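Local coordinates for 27kDa outer membrane protein (Silicibacter pomeroyi, PDB 3GYK) that probably works as a thiol-disulfide oxidoreductase of the DsbA-like thioredoxin family, at residues P12-L17 and T127-Q132; T25-F30 and R55-E60. All coordinates share one frame; numbering follows the deposited sequence. Where two conformers were deposited one is given.

In the fold
From the N terminus, the chain runs through helix 3-9 into the loop 12-15 and the edge strand 16-18. Contact 1 joins this part to helix 124-140 and so closes a long loop of more than a hundred residues. Contact 2 lies wholly within that loop. It pairs strand 24-30 with strand 54-60 and closes a short loop that holds helix 35-50. The two contacts do not cross; one sits inside the other. Strand 54-60 belongs to contact 2, and both segments of contact 1 touch it. L17 of contact 1 probably donates a backbone hydrogen bond to L56, and the ring of H129 reaches E60. Together they tie the N-terminal segment and helix 124-140 to the central sheet.

Contact 1: residues P12-L17 and T127-Q132; sequences PNAPVL and TAHIAQ
The imidazole of H129 reaches over from helix 124-140 and meets the backbone of N13 and A14 and the ring of P15. Its ND1 donates a hydrogen bond to N13 O at 2.8 Å, with an N-H...O angle of 153°. The acceptor lies close to the ring plane, while the nitrogen sits 34° off the plane of the N13 carbonyl. CG of H129 is anti to the backbone N (chi1 175°), which carries the ring off the helix to the loop. A14 CA lies at the ring edge, 3.9 Å from H129 CE1. P15 CD is equally far from the same CE1 atom and approaches obliquely. The second nitrogen, NE2, bonds to the backbone N of E60. The ring is thus gripped at both nitrogens, which fixes its rotation and suggests a neutral imidazole with the proton on ND1.

N13 packs beside the root of H129. Its ND2 is 3.6 Å from H129 CB, and its amide plane stands almost at right angles to the ring. The same ND2 bonds to E125 O, one turn back along the helix, while OD1 takes a bond from R79. A128 CB adds a looser contact to N13 ND2, at 4.2 Å.

The contact fastens the loop before edge strand 16-18 to helix 124-140, with a buried histidine bridging to strand 54-60 of the thioredoxin-like sheet.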
loop_
_atom_site.group_PDB
_atom_site.type_symbol
_atom_site.label_atom_id
_atom_site.label_comp_id
_atom_site.label_asym_id
_atom_site.label_seq_id
_atom_site.Cartn_x
_atom_site.Cartn_y
_atom_site.Cartn_z
ATOM N N PRO A 12 12.985 -1.156 4.550
ATOM C CA PRO A 12 13.035 0.319 4.421
ATOM C C PRO A 12 12.450 0.854 3.119
ATOM O O PRO A 12 12.122 2.055 3.040
ATOM C CB PRO A 12 14.529 0.635 4.502
ATOM C CG PRO A 12 15.215 -0.628 4.284
ATOM C CD PRO A 12 14.322 -1.748 4.668
ATOM N N ASN A 13 12.302 -0.019 2.126
ATOM C CA ASN A 13 11.791 0.375 0.813
ATOM C C ASN A 13 10.264 0.203 0.734
ATOM O O ASN A 13 9.666 0.346 -0.331
ATOM C CB ASN A 13 12.536 -0.404 -0.303
ATOM C CG ASN A 13 12.384 0.236 -1.716
ATOM O OD1 ASN A 13 12.139 1.466 -1.862
ATOM N ND2 ASN A 13 12.594 -0.591 -2.756
ATOM N N ALA A 14 9.626 -0.094 1.874
ATOM C CA ALA A 14 8.157 -0.204 1.903
ATOM C C ALA A 14 7.594 0.947 2.725
ATOM O O ALA A 14 7.992 1.121 3.888
ATOM C CB ALA A 14 7.733 -1.571 2.519
ATOM N N PRO A 15 6.666 1.731 2.146
ATOM C CA PRO A 15 6.138 2.849 2.940
ATOM C C PRO A 15 5.500 2.428 4.263
ATOM O O PRO A 15 4.848 1.390 4.347
ATOM C CB PRO A 15 5.074 3.468 2.032
ATOM C CG PRO A 15 5.521 3.095 0.633
ATOM C CD PRO A 15 6.140 1.722 0.763
ATOM N N VAL A 16 5.683 3.271 5.271
ATOM C CA VAL A 16 5.077 3.068 6.572
ATOM C C VAL A 16 4.117 4.226 6.853
ATOM O O VAL A 16 4.514 5.395 6.800
ATOM C CB VAL A 16 6.157 3.019 7.676
ATOM C CG1 VAL A 16 5.513 3.004 9.080
ATOM C CG2 VAL A 16 7.067 1.780 7.474
ATOM N N LEU A 17 2.867 3.888 7.151
ATOM C CA LEU A 17 1.857 4.852 7.573
ATOM C C LEU A 17 1.381 4.508 8.972
ATOM O O LEU A 17 1.848 3.544 9.554
ATOM C CB LEU A 17 0.671 4.848 6.595
ATOM C CG LEU A 17 0.934 5.500 5.232
ATOM C CD1 LEU A 17 1.812 4.616 4.362
ATOM C CD2 LEU A 17 -0.423 5.706 4.542
ATOM N N THR A 127 11.583 -0.326 -9.134
ATOM C CA THR A 127 11.576 -1.694 -9.652
ATOM C C THR A 127 11.794 -2.735 -8.536
ATOM O O THR A 127 11.058 -3.734 -8.474
ATOM C CB THR A 127 12.621 -1.848 -10.728
ATOM O OG1 THR A 127 12.295 -0.944 -11.799
ATOM C CG2 THR A 127 12.647 -3.283 -11.251
ATOM N N ALA A 128 12.776 -2.471 -7.656
ATOM C CA ALA A 128 13.088 -3.378 -6.548
ATOM C C ALA A 128 11.874 -3.561 -5.631
ATOM O O ALA A 128 11.586 -4.700 -5.210
ATOM C CB ALA A 128 14.345 -2.924 -5.743
ATOM N N HIS A 129 11.156 -2.482 -5.327
ATOM C CA HIS A 129 9.956 -2.616 -4.466
ATOM C C HIS A 129 8.914 -3.523 -5.127
ATOM O O HIS A 129 8.398 -4.470 -4.530
ATOM C CB HIS A 129 9.323 -1.267 -4.152
ATOM C CG HIS A 129 8.045 -1.373 -3.375
ATOM N ND1 HIS A 129 7.982 -1.131 -2.020
ATOM C CD2 HIS A 129 6.792 -1.750 -3.750
ATOM C CE1 HIS A 129 6.737 -1.320 -1.599
ATOM N NE2 HIS A 129 6.002 -1.713 -2.626
ATOM N N ILE A 130 8.585 -3.225 -6.375
ATOM C CA ILE A 130 7.511 -3.983 -7.038
ATOM C C ILE A 130 7.886 -5.452 -7.183
ATOM O O ILE A 130 7.041 -6.333 -6.968
ATOM C CB ILE A 130 7.147 -3.327 -8.395
ATOM C CG1 ILE A 130 6.526 -1.940 -8.160
ATOM C CG2 ILE A 130 6.165 -4.218 -9.172
ATOM C CD1 ILE A 130 6.484 -1.024 -9.434
ATOM N N ALA A 131 9.141 -5.736 -7.522
ATOM C CA ALA A 131 9.591 -7.117 -7.637
ATOM C C ALA A 131 9.473 -7.853 -6.305
ATOM O O ALA A 131 9.102 -9.038 -6.269
ATOM C CB ALA A 131 11.036 -7.181 -8.133
ATOM N N GLN A 132 9.820 -7.150 -5.213
ATOM C CA GLN A 132 9.699 -7.778 -3.883
ATOM C C GLN A 132 8.237 -7.967 -3.492
ATOM O O GLN A 132 7.908 -8.955 -2.825
ATOM C CB GLN A 132 10.473 -6.946 -2.832
ATOM C CG GLN A 132 10.361 -7.433 -1.380
ATOM C CD GLN A 132 10.946 -8.805 -1.125
ATOM O OE1 GLN A 132 11.356 -9.530 -2.042
ATOM N NE2 GLN A 132 11.044 -9.165 0.174
#

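Contact 2: residues T25-F30 and R55-E60; sequences TVVEFF and RLVYRE
F29 lays one ring face over the side chain of R59. R59 CG stands 3.7 Å from the centroid of the F29 ring, a CH-pi contact 14° off the normal. With an alanine here, the R59 methylenes would probably lose this cover, with a gap opened towards L136 and F142.

Packing is also tight on the other face. F30 CG sits between its backbone N and carbonyl carbon (chi1 56°), which swings the ring across the neighbouring strand. Its edge meets the face of Y58 in a T-shaped stack, with F30 CE2 3.4 Å from Y58 CG. The E60 carboxylate lies against the F30 ring, and its OE2 bonds to Y32 and Y84. Two waters bridge buried polar groups, one between E28 OE1 and Y58 OH, another between F30 O and E60 OE1.

The opposite end is looser: R55 is partly exposed, and its NH1 donates to T25 OG1 at 2.9 Å.

Five backbone hydrogen bonds, from V26 N to R55 O through F30 N to R59 O, hold the strands parallel. With helix 35-50 between them, they form the beta-alpha-beta unit of the thioredoxin fold, leading from F30 towards the probable CxxC site, C34 and C37.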
loop_
_atom_site.group_PDB
_atom_site.type_symbol
_atom_site.label_atom_id
_atom_site.label_comp_id
_atom_site.label_asym_id
_atom_site.label_seq_id
_atom_site.Cartn_x
_atom_site.Cartn_y
_atom_site.Cartn_z
ATOM N N THR A 25 1.514 -4.484 13.301
ATOM C CA THR A 25 1.690 -4.079 11.896
ATOM C C THR A 25 0.660 -4.732 10.987
ATOM O O THR A 25 0.478 -5.964 11.023
ATOM C CB THR A 25 3.105 -4.430 11.377
ATOM O OG1 THR A 25 4.066 -3.703 12.139
ATOM C CG2 THR A 25 3.278 -4.023 9.900
ATOM N N VAL A 26 -0.005 -3.899 10.189
ATOM C CA VAL A 26 -0.907 -4.372 9.132
ATOM C C VAL A 26 -0.224 -4.112 7.811
ATOM O O VAL A 26 0.185 -2.971 7.550
ATOM C CB VAL A 26 -2.275 -3.637 9.166
ATOM C CG1 VAL A 26 -3.114 -3.993 7.917
ATOM C CG2 VAL A 26 -3.019 -3.965 10.451
ATOM N N VAL A 27 -0.063 -5.145 6.987
ATOM C CA VAL A 27 0.506 -4.933 5.656
ATOM C C VAL A 27 -0.619 -5.044 4.637
ATOM O O VAL A 27 -1.408 -5.977 4.722
ATOM C CB VAL A 27 1.572 -6.012 5.335
ATOM C CG1 VAL A 27 2.187 -5.749 3.970
ATOM C CG2 VAL A 27 2.675 -6.028 6.441
ATOM N N GLU A 28 -0.697 -4.122 3.670
ATOM C CA GLU A 28 -1.701 -4.260 2.607
ATOM C C GLU A 28 -0.974 -4.360 1.270
ATOM O O GLU A 28 -0.043 -3.587 1.005
ATOM C CB GLU A 28 -2.624 -3.028 2.560
ATOM C CG GLU A 28 -3.731 -3.212 1.495
ATOM C CD GLU A 28 -4.669 -2.011 1.322
ATOM O OE1 GLU A 28 -4.555 -1.028 2.079
ATOM O OE2 GLU A 28 -5.505 -2.063 0.362
ATOM N N PHE A 29 -1.405 -5.321 0.451
ATOM C CA PHE A 29 -0.935 -5.466 -0.933
ATOM C C PHE A 29 -2.082 -4.941 -1.797
ATOM O O PHE A 29 -3.229 -5.407 -1.671
ATOM C CB PHE A 29 -0.742 -6.950 -1.256
ATOM C CG PHE A 29 0.507 -7.587 -0.635
ATOM C CD1 PHE A 29 1.560 -8.027 -1.444
ATOM C CD2 PHE A 29 0.590 -7.801 0.759
ATOM C CE1 PHE A 29 2.691 -8.644 -0.900
ATOM C CE2 PHE A 29 1.717 -8.427 1.322
ATOM C CZ PHE A 29 2.776 -8.833 0.506
ATOM N N PHE A 30 -1.795 -4.016 -2.710
ATOM C CA PHE A 30 -2.895 -3.380 -3.446
ATOM C C PHE A 30 -2.476 -2.919 -4.851
ATOM O O PHE A 30 -1.276 -2.856 -5.170
ATOM C CB PHE A 30 -3.405 -2.145 -2.660
ATOM C CG PHE A 30 -2.323 -1.141 -2.371
ATOM C CD1 PHE A 30 -1.937 -0.225 -3.337
ATOM C CD2 PHE A 30 -1.652 -1.155 -1.139
ATOM C CE1 PHE A 30 -0.914 0.693 -3.088
ATOM C CE2 PHE A 30 -0.603 -0.248 -0.891
ATOM C CZ PHE A 30 -0.250 0.680 -1.860
ATOM N N ARG A 55 0.549 0.226 13.037
ATOM C CA ARG A 55 1.521 0.558 12.034
ATOM C C ARG A 55 1.054 -0.059 10.718
ATOM O O ARG A 55 0.701 -1.237 10.691
ATOM C CB ARG A 55 2.790 -0.155 12.424
ATOM C CG ARG A 55 3.979 0.140 11.614
ATOM C CD ARG A 55 5.108 -0.346 12.537
ATOM N NE ARG A 55 6.366 -0.175 11.863
ATOM C CZ ARG A 55 6.880 -1.069 11.033
ATOM N NH1 ARG A 55 6.256 -2.226 10.832
ATOM N NH2 ARG A 55 8.033 -0.799 10.432
ATOM N N LEU A 56 1.100 0.705 9.631
ATOM C CA LEU A 56 0.559 0.228 8.347
ATOM C C LEU A 56 1.637 0.225 7.268
ATOM O O LEU A 56 2.179 1.284 6.937
ATOM C CB LEU A 56 -0.590 1.134 7.921
ATOM C CG LEU A 56 -1.192 0.894 6.546
ATOM C CD1 LEU A 56 -1.962 -0.403 6.590
ATOM C CD2 LEU A 56 -2.119 2.037 6.251
ATOM N N VAL A 57 1.945 -0.959 6.727
ATOM C CA VAL A 57 3.053 -1.137 5.768
ATOM C C VAL A 57 2.417 -1.397 4.397
ATOM O O VAL A 57 1.514 -2.237 4.265
ATOM C CB VAL A 57 4.017 -2.297 6.175
ATOM C CG1 VAL A 57 4.951 -2.694 4.992
ATOM C CG2 VAL A 57 4.855 -1.894 7.403
ATOM N N TYR A 58 2.900 -0.698 3.375
ATOM C CA TYR A 58 2.320 -0.852 2.040
ATOM C C TYR A 58 3.202 -1.629 1.077
ATOM O O TYR A 58 4.410 -1.337 0.946
ATOM C CB TYR A 58 2.034 0.530 1.457
ATOM C CG TYR A 58 0.725 1.148 1.894
ATOM C CD1 TYR A 58 -0.181 0.460 2.700
ATOM C CD2 TYR A 58 0.370 2.398 1.437
ATOM C CE1 TYR A 58 -1.425 1.026 3.044
ATOM C CE2 TYR A 58 -0.853 2.971 1.783
ATOM C CZ TYR A 58 -1.745 2.279 2.572
ATOM O OH TYR A 58 -2.944 2.864 2.905
ATOM N N ARG A 59 2.594 -2.600 0.385
ATOM C CA ARG A 59 3.237 -3.281 -0.722
ATOM C C ARG A 59 2.460 -2.917 -1.999
ATOM O O ARG A 59 1.295 -3.345 -2.204
ATOM C CB ARG A 59 3.189 -4.817 -0.558
ATOM C CG ARG A 59 3.963 -5.404 0.661
ATOM C CD ARG A 59 5.416 -4.907 0.816
ATOM N NE ARG A 59 6.199 -4.874 -0.421
ATOM C CZ ARG A 59 7.521 -4.723 -0.439
ATOM N NH1 ARG A 59 8.194 -4.653 0.735
ATOM N NH2 ARG A 59 8.172 -4.588 -1.604
ATOM N N GLU A 60 3.101 -2.129 -2.842
ATOM C CA GLU A 60 2.537 -1.828 -4.161
ATOM C C GLU A 60 2.699 -3.082 -4.979
ATOM O O GLU A 60 3.831 -3.541 -5.214
ATOM C CB GLU A 60 3.323 -0.669 -4.787
ATOM C CG GLU A 60 3.220 0.623 -4.002
ATOM C CD GLU A 60 2.066 1.518 -4.517
ATOM O OE1 GLU A 60 1.433 1.150 -5.529
ATOM O OE2 GLU A 60 1.829 2.593 -3.917
HETATM O O HOH W 1 -5.257 1.609 2.449
HETATM O O HOH W 2 0.129 -0.933 -6.767
#